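Local structure of hydrolase, NUDIX family (Clostridium perfringens ATCC 13124, 3F6A) at residues N135-E138 with N139-V142. The protein probably hydrolyses a nucleoside diphosphate linked to another moiety, as members of the Nudix hydrolase family do. Sequence-based numbering, arbitrary orientation.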
loop_
_atom_site.group_PDB
_atom_site.type_symbol
_atom_site.label_atom_id
_atom_site.label_comp_id
_atom_site.label_asym_id
_atom_site.label_seq_id
_atom_site.Cartn_x
_atom_site.Cartn_y
_atom_site.Cartn_z
ATOM N N ASN A 135 -27.862 -2.588 0.284
ATOM C CA ASN A 135 -27.154 -2.366 1.532
ATOM C C ASN A 135 -25.650 -2.545 1.334
ATOM O O ASN A 135 -24.943 -3.020 2.224
ATOM C CB ASN A 135 -27.678 -3.319 2.613
ATOM C CG ASN A 135 -27.381 -4.771 2.306
ATOM O OD1 ASN A 135 -27.454 -5.202 1.154
ATOM N ND2 ASN A 135 -27.062 -5.539 3.339
ATOM N N ILE A 136 -25.172 -2.152 0.156
ATOM C CA ILE A 136 -23.754 -2.241 -0.180
ATOM C C ILE A 136 -23.296 -0.936 -0.828
ATOM O O ILE A 136 -23.767 -0.574 -1.911
ATOM C CB ILE A 136 -23.470 -3.376 -1.181
ATOM C CG1 ILE A 136 -24.083 -4.686 -0.686
ATOM C CG2 ILE A 136 -21.959 -3.543 -1.353
ATOM C CD1 ILE A 136 -23.939 -5.832 -1.671
ATOM N N GLN A 137 -22.382 -0.235 -0.163
ATOM C CA GLN A 137 -21.845 1.030 -0.671
ATOM C C GLN A 137 -21.318 0.828 -2.086
ATOM O O GLN A 137 -20.842 -0.251 -2.425
ATOM C CB GLN A 137 -20.705 1.508 0.225
ATOM C CG GLN A 137 -21.056 1.505 1.694
ATOM C CD GLN A 137 -19.838 1.596 2.584
ATOM O OE1 GLN A 137 -19.944 1.472 3.804
ATOM N NE2 GLN A 137 -18.673 1.815 1.983
ATOM N N GLU A 138 -21.391 1.871 -2.905
ATOM C CA GLU A 138 -20.928 1.782 -4.288
ATOM C C GLU A 138 -19.465 1.359 -4.464
ATOM O O GLU A 138 -19.167 0.517 -5.315
ATOM C CB GLU A 138 -21.153 3.119 -5.002
ATOM C CG GLU A 138 -22.593 3.597 -5.004
ATOM C CD GLU A 138 -23.549 2.575 -5.594
ATOM O OE1 GLU A 138 -23.253 2.046 -6.686
ATOM O OE2 GLU A 138 -24.597 2.311 -4.968
ATOM N N ASN A 139 -18.553 1.938 -3.681
ATOM C CA ASN A 139 -17.139 1.592 -3.817
ATOM C C ASN A 139 -16.869 0.140 -3.426
ATOM O O ASN A 139 -15.910 -0.473 -3.903
ATOM C CB ASN A 139 -16.256 2.562 -3.008
ATOM C CG ASN A 139 -16.425 2.414 -1.508
ATOM O OD1 ASN A 139 -17.506 2.118 -1.017
ATOM N ND2 ASN A 139 -15.349 2.651 -0.770
ATOM N N ILE A 140 -17.715 -0.416 -2.566
ATOM C CA ILE A 140 -17.552 -1.811 -2.174
ATOM C C ILE A 140 -18.014 -2.668 -3.350
ATOM O O ILE A 140 -17.415 -3.705 -3.657
ATOM C CB ILE A 140 -18.385 -2.149 -0.921
ATOM C CG1 ILE A 140 -17.867 -1.346 0.276
ATOM C CG2 ILE A 140 -18.311 -3.642 -0.627
ATOM C CD1 ILE A 140 -16.405 -1.606 0.613
ATOM N N LEU A 141 -19.075 -2.220 -4.017
ATOM C CA LEU A 141 -19.603 -2.937 -5.175
ATOM C C LEU A 141 -18.551 -2.982 -6.264
ATOM O O LEU A 141 -18.404 -3.984 -6.959
ATOM C CB LEU A 141 -20.855 -2.250 -5.727
ATOM C CG LEU A 141 -22.147 -2.374 -4.921
ATOM C CD1 LEU A 141 -23.257 -1.577 -5.594
ATOM C CD2 LEU A 141 -22.538 -3.843 -4.805
ATOM N N VAL A 142 -17.811 -1.888 -6.409
ATOM C CA VAL A 142 -16.770 -1.811 -7.427
ATOM C C VAL A 142 -15.597 -2.742 -7.134
ATOM O O VAL A 142 -15.161 -3.494 -8.007
ATOM C CB VAL A 142 -16.235 -0.373 -7.559
ATOM C CG1 VAL A 142 -15.015 -0.345 -8.443
ATOM C CG2 VAL A 142 -17.318 0.526 -8.135
#
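Gln137 and Asn139 illustrate how two amides can meet at the start of a helix. Their side chains run alongside one another in the same direction, with amide planes only 6° apart, and NE2 of Gln137 donates to OD1 of Asn139 across 3.2 Å, in the plane of both groups and on a lone pair of the acceptor. The extended chain of Gln137 carries its amide out to this bond, while Asn139 holds CG between its own backbone N and carbonyl carbon (chi1 68°), turning OD1 back toward Gln137. Each amide has a further grip: OE1 of Gln137 accepts from Lys29, while OD1 of Asn139 is also hydrogen-bonded to OG of Ser76, and its ND2 to OE1 of Glu78, both of the second subunit, so the pair is tied into the dimer contact.

Ile136 makes a largely buried apolar contact with the next turn. Its CG2 branch, anti to the backbone N, lies 3.5 Å from CD2 of Leu141 and 3.7 Å from CG2 of Ile140, and the side chains of Leu141 and Ile140 each cross that of Ile136 at about a right angle. Met30 and Leu21 extend this apolar patch toward the sheet. Val142 N reaches Glu138 O. Gln137 is the N-cap of helix 138-150, its backbone O receiving Leu141 N at 3.1 Å and, more weakly, Ile140 N; this C-terminal helix here packs against strands 18-23 and 30-36 of the Nudix fold.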